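Local coordinates for DUF574 domain-containing protein (Thermobifida fusca, PDB 2QE6) that binds S-adenosylmethionine and is probably a methyltransferase of the class that carries the Rossmann-like fold, its methyl acceptor being unknown, at residues M115-G120 with V132-V137; Y142-P147 with G180-A185; G189-M194 with I269-A274; P203-L208 with E262-A267. The protein carries 1 engineered substitution. All coordinates share one frame; numbering follows the deposited sequence.

Contact 1 of 4, residues M115-G120 with V132-V137; sequences MVLTHG and VFTADV. With SAM (S-adenosylmethionine), chain F.
Leu117 and Val132 make the main apolar contact between helix 114-124 and strand 130-134: CD1 of Leu117 comes to 3.6 Å from CG1 of Val132. The two segments run roughly antiparallel, their N-to-C directions 151° apart, and the two branched chains slant past one another. Leu117 swings its CG away from its backbone N (chi1 179°), which carries the methyls over the strand. The other branch of Val132, CG2, faces Val116 CG1 at 4.1 Å. Gly120, with no side chain, leaves room for Val132 CG1 beside the helix backbone, where a CB would crowd that methyl and Val116 O. A valine suits position 132, because it sends CG1 to Leu117 and CG2 to Val116 with no long chain to order.

A water bridges the polar part, accepting from both Leu117 N and, at 2.6 Å, Thr134 OG1. The threonine oxygen also rests against the leucine, 3.4 Å from Leu117 CB. Were Leu117 cut back to an alanine, a gap would probably open beside Val132 CG1 and uncover the threonine hydroxyl.

Beyond the strand, Val137 N donates to N1 of S-adenosylmethionine at 2.9 Å, nearly straight at 165°, and N6 of the cofactor donates to Asp136 OD1 at 2.8 Å, so the adenine is read along one edge.

Helix 114-124 and strand 130-134 complete the beta-alpha-beta unit begun by strand 106-111, whose Asp111 touches Val116 and binds the cofactor.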
# COMPACT_ATOMS: atom_id res chain seq x y z
N MSE A 115 -10.23 0.53 -12.58
CA MSE A 115 -9.53 -0.54 -13.24
C MSE A 115 -9.14 -1.69 -12.29
O MSE A 115 -9.05 -2.83 -12.73
CB MSE A 115 -8.28 -0.06 -14.00
CG MSE A 115 -7.81 -1.11 -15.03
SE MSE A 115 -6.22 -0.50 -15.90
CE MSE A 115 -7.11 0.82 -17.03
N VAL A 116 -8.91 -1.38 -11.02
CA VAL A 116 -8.56 -2.40 -10.00
C VAL A 116 -9.73 -3.36 -9.82
O VAL A 116 -9.59 -4.60 -9.92
CB VAL A 116 -8.13 -1.71 -8.64
CG1 VAL A 116 -7.89 -2.74 -7.53
CG2 VAL A 116 -6.89 -0.86 -8.83
N LEU A 117 -10.92 -2.79 -9.65
CA LEU A 117 -12.13 -3.63 -9.59
C LEU A 117 -12.36 -4.38 -10.89
O LEU A 117 -12.71 -5.57 -10.87
CB LEU A 117 -13.37 -2.79 -9.26
CG LEU A 117 -14.73 -3.51 -9.19
CD1 LEU A 117 -14.69 -4.82 -8.35
CD2 LEU A 117 -15.82 -2.54 -8.70
N THR A 118 -12.17 -3.71 -12.02
CA THR A 118 -12.43 -4.37 -13.29
C THR A 118 -11.51 -5.56 -13.54
O THR A 118 -11.95 -6.59 -14.03
CB THR A 118 -12.39 -3.38 -14.47
OG1 THR A 118 -13.24 -2.28 -14.15
CG2 THR A 118 -12.90 -4.06 -15.74
N HIS A 119 -10.23 -5.42 -13.23
CA HIS A 119 -9.27 -6.50 -13.44
C HIS A 119 -9.52 -7.62 -12.42
O HIS A 119 -9.56 -8.83 -12.77
CB HIS A 119 -7.82 -5.98 -13.33
CG HIS A 119 -6.80 -6.89 -13.95
ND1 HIS A 119 -5.59 -6.45 -14.42
CD2 HIS A 119 -6.85 -8.22 -14.23
CE1 HIS A 119 -4.91 -7.46 -14.92
NE2 HIS A 119 -5.66 -8.55 -14.83
N GLY A 120 -9.73 -7.19 -11.18
CA GLY A 120 -9.76 -8.07 -10.01
C GLY A 120 -11.00 -8.92 -9.91
O GLY A 120 -10.91 -10.07 -9.48
N VAL A 132 -12.88 -7.46 -3.58
CA VAL A 132 -12.33 -6.19 -4.05
C VAL A 132 -13.46 -5.19 -4.25
O VAL A 132 -14.52 -5.54 -4.68
CB VAL A 132 -11.50 -6.36 -5.36
CG1 VAL A 132 -12.33 -6.88 -6.50
CG2 VAL A 132 -10.79 -5.03 -5.74
N PHE A 133 -13.23 -3.93 -3.91
CA PHE A 133 -14.19 -2.90 -4.28
C PHE A 133 -13.56 -1.53 -4.44
O PHE A 133 -12.44 -1.26 -3.98
CB PHE A 133 -15.42 -2.90 -3.34
CG PHE A 133 -15.14 -2.45 -1.93
CD1 PHE A 133 -14.74 -3.36 -0.95
CD2 PHE A 133 -15.37 -1.12 -1.55
CE1 PHE A 133 -14.53 -2.94 0.38
CE2 PHE A 133 -15.18 -0.70 -0.24
CZ PHE A 133 -14.75 -1.61 0.73
N THR A 134 -14.30 -0.66 -5.13
CA THR A 134 -13.84 0.71 -5.39
C THR A 134 -14.35 1.63 -4.27
O THR A 134 -15.50 1.58 -3.90
CB THR A 134 -14.33 1.18 -6.78
OG1 THR A 134 -13.93 0.22 -7.76
CG2 THR A 134 -13.77 2.55 -7.15
N ALA A 135 -13.46 2.42 -3.68
CA ALA A 135 -13.89 3.36 -2.69
C ALA A 135 -12.73 4.30 -2.42
O ALA A 135 -11.58 4.03 -2.81
CB ALA A 135 -14.32 2.66 -1.41
N ASP A 136 -13.04 5.39 -1.76
CA ASP A 136 -12.03 6.35 -1.34
C ASP A 136 -11.67 6.17 0.13
O ASP A 136 -12.48 6.40 1.02
CB ASP A 136 -12.58 7.75 -1.57
CG ASP A 136 -11.57 8.82 -1.31
OD1 ASP A 136 -10.57 8.58 -0.65
OD2 ASP A 136 -11.80 9.92 -1.82
N VAL A 137 -10.42 5.80 0.35
CA VAL A 137 -9.82 5.54 1.68
C VAL A 137 -9.95 6.69 2.67
O VAL A 137 -9.91 6.49 3.90
CB VAL A 137 -8.33 5.13 1.44
CG1 VAL A 137 -7.46 5.23 2.68
CG2 VAL A 137 -8.33 3.75 0.83
N SAM F . -0.66 -0.60 -2.07
CA SAM F . 0.04 -0.96 -3.36
C SAM F . 1.51 -1.17 -3.10
O SAM F . 2.17 -1.91 -3.82
OXT SAM F . 2.07 -0.57 -2.17
CB SAM F . -0.06 0.08 -4.50
CG SAM F . 0.61 1.44 -4.23
SD SAM F . 0.31 2.73 -5.48
CE SAM F . -0.70 1.71 -6.58
C5' SAM F . -1.02 3.57 -4.60
C4' SAM F . -2.47 3.08 -4.70
O4' SAM F . -3.27 3.76 -3.73
C3' SAM F . -3.13 3.35 -6.06
O3' SAM F . -3.71 2.18 -6.59
C2' SAM F . -4.17 4.44 -5.81
O2' SAM F . -5.26 4.44 -6.74
C1' SAM F . -4.50 4.14 -4.35
N9 SAM F . -5.06 5.34 -3.71
C8 SAM F . -4.46 6.58 -3.49
N7 SAM F . -5.36 7.37 -2.84
C5 SAM F . -6.50 6.64 -2.65
C6 SAM F . -7.72 6.96 -2.02
N6 SAM F . -7.90 8.21 -1.51
N1 SAM F . -8.69 5.98 -1.98
C2 SAM F . -8.49 4.69 -2.53
N3 SAM F . -7.29 4.38 -3.16
C4 SAM F . -6.32 5.36 -3.19
O HOH W 1 -11.38 -0.34 -7.93

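Contact 2 of 4, residues Y142-P147 with G180-A185; sequences YILNHP and GAYRDA
Leu144 reaches from helix 140-145 to helix 175-185, two helices of the Rossmann-like methyltransferase fold, and fits against Ala185 and the ring of Tyr182. Its CD1 lies 3.8 Å from Ala185 CB, and CD2 meets the rim of the aromatic ring, 4.1 Å from Tyr182 CD1. The ring thus offers its edge, and the two side chains pass at a slant. Small Ala181 and Ala185 suit this side of their helix, letting the forked leucine come close to the backbone.

Ile143 meets the far end of the same tyrosine at about a right angle, its CD1 also near the ring plane. Tyr182 has CG beside its backbone N (chi1 -65°), which lets the long ring reach across to helix 140-145. With only an alanine's methyl where Leu144 forks, the edge of the Tyr182 ring is likely to lose support and a gap to open beside Ala185.

The buried phenol oxygen is hydrogen-bonded to the backbone O of Val137, a residue that binds S-adenosylmethionine, which links the helix pair to the cofactor loop. Beside that bond Ile143 CD1 makes a tight approach, 3.1 Å from Tyr182 OH, with no bond implied.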
# COMPACT_ATOMS: atom_id res chain seq x y z
N TYR A 142 -17.44 4.92 5.23
CA TYR A 142 -17.99 4.17 4.10
C TYR A 142 -17.27 2.80 3.96
O TYR A 142 -17.91 1.76 3.81
CB TYR A 142 -17.90 5.00 2.79
CG TYR A 142 -18.38 4.25 1.58
CD1 TYR A 142 -19.73 4.19 1.25
CD2 TYR A 142 -17.48 3.57 0.77
CE1 TYR A 142 -20.16 3.47 0.16
CE2 TYR A 142 -17.90 2.87 -0.33
CZ TYR A 142 -19.23 2.82 -0.64
OH TYR A 142 -19.62 2.07 -1.75
N ILE A 143 -15.94 2.78 4.02
CA ILE A 143 -15.21 1.53 3.80
C ILE A 143 -15.52 0.50 4.91
O ILE A 143 -15.83 -0.66 4.62
CB ILE A 143 -13.69 1.77 3.66
CG1 ILE A 143 -13.39 2.39 2.29
CG2 ILE A 143 -12.89 0.48 3.81
CD1 ILE A 143 -12.04 3.05 2.23
N LEU A 144 -15.47 0.94 6.16
CA LEU A 144 -15.63 0.02 7.28
C LEU A 144 -17.04 -0.55 7.39
O LEU A 144 -17.25 -1.55 8.09
CB LEU A 144 -15.19 0.68 8.58
CG LEU A 144 -13.70 1.04 8.68
CD1 LEU A 144 -13.49 2.00 9.85
CD2 LEU A 144 -12.84 -0.23 8.82
N ASN A 145 -18.00 0.06 6.70
CA ASN A 145 -19.38 -0.41 6.72
C ASN A 145 -19.84 -1.07 5.42
O ASN A 145 -20.97 -1.52 5.32
CB ASN A 145 -20.28 0.75 7.15
CG ASN A 145 -20.03 1.14 8.60
OD1 ASN A 145 -20.36 0.39 9.51
ND2 ASN A 145 -19.39 2.27 8.82
N HIS A 146 -18.92 -1.18 4.47
CA HIS A 146 -19.21 -1.79 3.17
C HIS A 146 -19.56 -3.29 3.35
O HIS A 146 -18.95 -3.97 4.19
CB HIS A 146 -17.97 -1.59 2.25
CG HIS A 146 -18.25 -1.86 0.81
ND1 HIS A 146 -18.34 -3.14 0.30
CD2 HIS A 146 -18.48 -1.02 -0.23
CE1 HIS A 146 -18.62 -3.07 -0.99
NE2 HIS A 146 -18.70 -1.80 -1.34
N PRO A 147 -20.57 -3.80 2.59
CA PRO A 147 -20.94 -5.21 2.69
C PRO A 147 -19.80 -6.21 2.52
O PRO A 147 -19.84 -7.28 3.13
CB PRO A 147 -21.99 -5.41 1.57
CG PRO A 147 -22.04 -4.14 0.81
CD PRO A 147 -21.43 -3.07 1.64
N GLY A 180 -6.32 7.50 12.02
CA GLY A 180 -6.93 7.30 13.33
C GLY A 180 -8.23 6.52 13.31
O GLY A 180 -8.49 5.71 14.20
N ALA A 181 -9.08 6.75 12.31
CA ALA A 181 -10.34 5.99 12.21
C ALA A 181 -10.07 4.49 12.02
O ALA A 181 -10.77 3.65 12.57
CB ALA A 181 -11.18 6.53 11.07
N TYR A 182 -9.10 4.15 11.20
CA TYR A 182 -8.81 2.74 10.95
C TYR A 182 -8.15 2.10 12.19
O TYR A 182 -8.43 0.97 12.50
CB TYR A 182 -7.93 2.57 9.68
CG TYR A 182 -8.61 3.00 8.37
CD1 TYR A 182 -9.71 2.31 7.88
CD2 TYR A 182 -8.15 4.11 7.63
CE1 TYR A 182 -10.36 2.68 6.69
CE2 TYR A 182 -8.80 4.49 6.42
CZ TYR A 182 -9.91 3.76 5.98
OH TYR A 182 -10.58 4.09 4.82
N ARG A 183 -7.25 2.82 12.87
CA ARG A 183 -6.63 2.29 14.11
C ARG A 183 -7.68 2.05 15.17
O ARG A 183 -7.63 1.04 15.87
CB ARG A 183 -5.59 3.27 14.69
CG ARG A 183 -4.32 3.39 13.86
CD ARG A 183 -3.18 3.96 14.63
NE ARG A 183 -3.65 5.11 15.37
CZ ARG A 183 -3.62 6.37 14.97
NH1 ARG A 183 -3.10 6.71 13.81
NH2 ARG A 183 -4.13 7.30 15.76
N ASP A 184 -8.63 2.98 15.27
CA ASP A 184 -9.70 2.91 16.25
C ASP A 184 -10.64 1.75 15.97
O ASP A 184 -11.15 1.18 16.91
CB ASP A 184 -10.51 4.22 16.32
CG ASP A 184 -9.74 5.36 16.97
OD1 ASP A 184 -8.68 5.11 17.57
OD2 ASP A 184 -10.20 6.52 16.85
N ALA A 185 -10.86 1.39 14.71
CA ALA A 185 -11.70 0.22 14.35
C ALA A 185 -11.19 -1.13 14.83
O ALA A 185 -11.95 -2.07 14.99
CB ALA A 185 -11.96 0.14 12.83

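Contact 3 of 4, residues G189-M194 with I269-A274; sequences GSYLFM and IGRKKA
Ile269 lays its side chain over Phe193, its non-hydrogen-bonded antiparallel partner. CD1 sits over one face of the phenylalanine ring, 3.9 Å from the centroid, a CH-pi contact. CG1 stands anti to the carbonyl carbon, beside the backbone N (chi1 -66°), which directs that branch to Phe193, while Ile269 CG2 reaches the neighbouring ring, 3.7 Å from Tyr191 CD2. A beta-branched residue suits a strand and here serves both aromatics.

Gly270 pairs with Leu192 by two bonds of 2.9 Å, Leu192 N to Gly270 O and Gly270 N to Leu192 O, both donors in the carbonyl plane.

Arg271 runs its aliphatic part across Tyr191, CG over the ring 4.0 Å from the centroid and CD 3.5 Å from Tyr191 OH. The chain then bends at chi3, and the guanidinium forms a salt bridge with Glu235 on the adjoining strand.

Beyond the last regular pair Lys272 bonds irregularly: its N donates to Ser190 O, but its O accepts from Gly189 N, one residue earlier than in a regular ladder, both at 2.8 Å with donors tilted about 30° from the carbonyl plane. At phi 97° a side chain on Gly189 would press against the preceding carbonyl O. The extended lysine sends its ammonium to the backbone oxygens of Leu186 and Arg183.

The antiparallel strand 265-271, between strands 191-197 and 235-243, gives the seven-stranded order 3-2-1-4-5-7-6 characteristic of class I S-adenosylmethionine-dependent methyltransferases.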
# COMPACT_ATOMS: atom_id res chain seq x y z
N GLY A 189 -4.53 -6.56 19.44
CA GLY A 189 -3.87 -7.71 18.81
C GLY A 189 -3.85 -7.56 17.31
O GLY A 189 -3.30 -8.41 16.62
N SER A 190 -4.41 -6.45 16.83
CA SER A 190 -4.44 -6.14 15.43
C SER A 190 -3.15 -5.43 15.03
O SER A 190 -2.37 -5.02 15.90
CB SER A 190 -5.64 -5.24 15.17
OG SER A 190 -6.84 -5.98 15.26
N TYR A 191 -2.96 -5.27 13.73
CA TYR A 191 -1.79 -4.56 13.22
C TYR A 191 -2.18 -3.50 12.20
O TYR A 191 -3.21 -3.62 11.54
CB TYR A 191 -0.82 -5.55 12.58
CG TYR A 191 -0.23 -6.56 13.54
CD1 TYR A 191 -0.92 -7.68 13.90
CD2 TYR A 191 1.04 -6.36 14.10
CE1 TYR A 191 -0.37 -8.63 14.78
CE2 TYR A 191 1.60 -7.29 14.97
CZ TYR A 191 0.89 -8.43 15.30
OH TYR A 191 1.42 -9.32 16.17
N LEU A 192 -1.34 -2.46 12.12
CA LEU A 192 -1.33 -1.48 11.04
C LEU A 192 0.02 -1.58 10.31
O LEU A 192 1.07 -1.48 10.94
CB LEU A 192 -1.49 -0.07 11.60
CG LEU A 192 -1.56 1.11 10.62
CD1 LEU A 192 -2.74 0.98 9.70
CD2 LEU A 192 -1.59 2.43 11.43
N PHE A 193 -0.04 -1.84 9.01
CA PHE A 193 1.16 -1.99 8.13
C PHE A 193 1.08 -0.83 7.10
O PHE A 193 0.12 -0.75 6.33
CB PHE A 193 1.09 -3.38 7.47
CG PHE A 193 2.18 -3.71 6.47
CD1 PHE A 193 3.37 -3.00 6.40
CD2 PHE A 193 2.04 -4.84 5.66
CE1 PHE A 193 4.38 -3.37 5.51
CE2 PHE A 193 3.04 -5.20 4.75
CZ PHE A 193 4.23 -4.47 4.70
N MSE A 194 2.03 0.10 7.14
CA MSE A 194 2.07 1.17 6.17
C MSE A 194 3.45 1.35 5.55
O MSE A 194 4.46 1.03 6.19
CB MSE A 194 1.69 2.51 6.84
CG MSE A 194 0.43 2.42 7.67
SE MSE A 194 -0.25 4.19 8.10
CE MSE A 194 0.92 4.68 9.59
N ILE A 269 5.34 -1.65 10.80
CA ILE A 269 4.18 -2.40 11.24
C ILE A 269 4.07 -2.21 12.75
O ILE A 269 5.06 -2.35 13.47
CB ILE A 269 4.28 -3.90 10.94
CG1 ILE A 269 4.27 -4.15 9.44
CG2 ILE A 269 3.07 -4.66 11.57
CD1 ILE A 269 4.20 -5.61 9.08
N GLY A 270 2.89 -1.84 13.21
CA GLY A 270 2.62 -1.63 14.62
C GLY A 270 1.46 -2.49 15.09
O GLY A 270 0.52 -2.74 14.33
N ARG A 271 1.52 -2.90 16.35
CA ARG A 271 0.51 -3.76 16.94
C ARG A 271 -0.34 -2.97 17.95
O ARG A 271 0.19 -2.23 18.76
CB ARG A 271 1.19 -4.95 17.62
CG ARG A 271 0.26 -5.99 18.19
CD ARG A 271 1.03 -7.10 18.85
NE ARG A 271 1.81 -6.63 19.99
CZ ARG A 271 1.34 -6.51 21.23
NH1 ARG A 271 0.10 -6.83 21.50
NH2 ARG A 271 2.12 -6.06 22.19
N LYS A 272 -1.66 -3.14 17.89
CA LYS A 272 -2.57 -2.54 18.86
C LYS A 272 -2.54 -3.33 20.14
O LYS A 272 -2.70 -4.53 20.12
CB LYS A 272 -4.02 -2.50 18.31
CG LYS A 272 -4.93 -1.71 19.16
CD LYS A 272 -6.25 -1.37 18.46
CE LYS A 272 -7.04 -0.31 19.21
NZ LYS A 272 -8.30 0.04 18.45
N LYS A 273 -2.30 -2.66 21.25
CA LYS A 273 -2.21 -3.36 22.52
C LYS A 273 -3.56 -3.53 23.15
O LYS A 273 -4.46 -2.72 22.90
CB LYS A 273 -1.30 -2.59 23.47
CG LYS A 273 0.12 -2.52 22.97
CD LYS A 273 1.10 -2.10 24.04
CE LYS A 273 1.26 -0.59 24.14
NZ LYS A 273 1.85 -0.27 25.49
N ALA A 274 -3.72 -4.61 23.93
CA ALA A 274 -4.82 -4.71 24.89
C ALA A 274 -4.58 -3.61 25.92
O ALA A 274 -3.41 -3.22 26.11
CB ALA A 274 -4.86 -6.08 25.56
OXT ALA A 274 -5.51 -3.07 26.53

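Contact 4 of 4, residues P203-L208 with E262-A267; sequences PAQQKL and EQLGMA. With SO4 (sulfate ion), chain C.
Gln205 gives the contact its one direct hydrogen bond between helix 203-216 and the turn that leads into strand 265-271: its NE2 donates to Gln263 O at 2.7 Å. The first torsion keeps CG beside the backbone N (chi1 -71°) and the chain is extended beyond it, bringing the amide across. The carbonyl oxygen lies close to the amide plane and the donor stands nearly in line with the C=O bond, although the N-H is bent, at 144°. The other end, OE1, accepts from the backbone N of both Thr200 and Leu202, so the amide's rotation is fixed from both sides. A glutamine, donor and acceptor at once, suits the place.

Leu264 makes the apolar part. Its CG also lies beside its own backbone N (chi1 -78°), and the side chain forks toward the helix. CD2 packs 4.1 Å from Gln205 CG and 4.4 Å from Ala204 CB, while CD1 meets Leu208 CD2 at 4.3 Å. In Leu208, CG turns away from the backbone N, bringing CD2 to that leucine.

On the outer side of the helix, Gln206 bends at chi2 and donates through NE2 to Asp199 OD2 and to O3 of a sulfate, probably from the crystallisation liquor.

The chemistry implies a division of work: apolar contacts fill the interface without direction, while the directional bond of Gln205 probably fixes how helix and turn lie together.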
# COMPACT_ATOMS: atom_id res chain seq x y z
N PRO A 203 17.61 15.02 -1.84
CA PRO A 203 16.91 15.97 -2.77
C PRO A 203 15.70 15.40 -3.59
O PRO A 203 14.61 16.07 -3.72
CB PRO A 203 18.05 16.40 -3.70
CG PRO A 203 19.05 15.14 -3.67
CD PRO A 203 19.04 14.84 -2.18
N ALA A 204 15.88 14.16 -4.04
CA ALA A 204 14.90 13.47 -4.87
C ALA A 204 13.60 13.23 -4.15
O ALA A 204 12.60 12.98 -4.81
CB ALA A 204 15.45 12.13 -5.30
N GLN A 205 13.60 13.25 -2.82
CA GLN A 205 12.39 12.84 -2.08
C GLN A 205 11.29 13.88 -2.25
O GLN A 205 10.18 13.55 -2.59
CB GLN A 205 12.72 12.64 -0.60
CG GLN A 205 13.59 11.38 -0.33
CD GLN A 205 14.30 11.39 1.00
OE1 GLN A 205 14.61 12.45 1.57
NE2 GLN A 205 14.63 10.21 1.48
N GLN A 206 11.64 15.14 -2.03
CA GLN A 206 10.71 16.26 -2.14
C GLN A 206 10.40 16.59 -3.62
O GLN A 206 9.32 17.03 -3.93
CB GLN A 206 11.21 17.48 -1.41
CG GLN A 206 11.04 17.44 0.17
CD GLN A 206 9.57 17.45 0.68
OE1 GLN A 206 8.63 17.71 -0.08
NE2 GLN A 206 9.39 17.18 1.97
N LYS A 207 11.35 16.35 -4.53
CA LYS A 207 11.11 16.47 -5.97
C LYS A 207 10.13 15.41 -6.43
O LYS A 207 9.23 15.69 -7.18
CB LYS A 207 12.42 16.34 -6.74
CG LYS A 207 12.34 16.82 -8.16
CD LYS A 207 13.76 16.93 -8.77
CE LYS A 207 13.75 17.66 -10.08
NZ LYS A 207 15.14 17.85 -10.56
N LEU A 208 10.27 14.19 -5.93
CA LEU A 208 9.29 13.13 -6.26
C LEU A 208 7.88 13.45 -5.71
O LEU A 208 6.87 13.35 -6.42
CB LEU A 208 9.78 11.80 -5.71
CG LEU A 208 8.78 10.70 -5.95
CD1 LEU A 208 8.39 10.61 -7.44
CD2 LEU A 208 9.32 9.36 -5.35
N GLU A 262 16.67 2.85 -2.86
CA GLU A 262 16.42 2.22 -1.56
C GLU A 262 16.20 3.25 -0.43
O GLU A 262 15.93 2.87 0.71
CB GLU A 262 17.55 1.24 -1.23
CG GLU A 262 17.56 0.02 -2.15
CD GLU A 262 18.81 -0.83 -1.98
OE1 GLU A 262 19.93 -0.28 -1.97
OE2 GLU A 262 18.68 -2.06 -1.87
N GLN A 263 16.32 4.54 -0.74
CA GLN A 263 16.11 5.59 0.28
C GLN A 263 14.92 6.52 0.04
O GLN A 263 14.82 7.61 0.65
CB GLN A 263 17.37 6.41 0.43
CG GLN A 263 18.52 5.59 1.00
CD GLN A 263 19.79 6.33 0.87
OE1 GLN A 263 20.24 6.91 1.81
NE2 GLN A 263 20.34 6.35 -0.33
N LEU A 264 14.01 6.09 -0.83
CA LEU A 264 12.82 6.85 -1.17
C LEU A 264 11.63 6.57 -0.24
O LEU A 264 10.81 7.44 -0.03
CB LEU A 264 12.42 6.62 -2.66
CG LEU A 264 13.25 7.37 -3.71
CD1 LEU A 264 12.83 6.91 -5.13
CD2 LEU A 264 13.18 8.86 -3.54
N GLY A 265 11.53 5.36 0.32
CA GLY A 265 10.44 5.01 1.20
C GLY A 265 10.80 4.27 2.46
O GLY A 265 11.87 3.63 2.53
N MSE A 266 9.89 4.35 3.45
CA MSE A 266 10.02 3.58 4.70
C MSE A 266 8.82 2.71 4.93
O MSE A 266 7.78 2.98 4.41
CB MSE A 266 10.23 4.49 5.91
CG MSE A 266 11.58 5.15 5.90
SE MSE A 266 12.22 5.73 7.58
CE MSE A 266 13.97 6.28 7.10
N ALA A 267 9.00 1.67 5.73
CA ALA A 267 7.96 0.73 6.09
C ALA A 267 7.91 0.63 7.63
O ALA A 267 8.94 0.77 8.30
CB ALA A 267 8.28 -0.67 5.52
S SO4 C . 6.26 19.35 3.51
O1 SO4 C . 5.92 20.14 2.32
O2 SO4 C . 5.01 19.17 4.29
O3 SO4 C . 6.75 17.98 3.17
O4 SO4 C . 7.27 20.13 4.28

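From the N terminus, contact 1 closes first, a short loop within the beta-alpha-beta unit at the edge of the sheet formed by strand 130-134. Contact 2 follows in series, joining helix 140-145 to helix 175-185, and meets contact 1 where Val137 and Phe133 touch Tyr182, Ile143 and His146. Contact 3 then opens at 189-194. Contact 4 opens and closes inside it, 203-208 with 262-267, anchoring helix 203-216 at the start of strand 265-271, on the other side of the chain's centre from contacts 1 and 2. Contact 3 closes last, at 269-274, the longest loop, and the lysine after its strand ties it to the helix of contact 2.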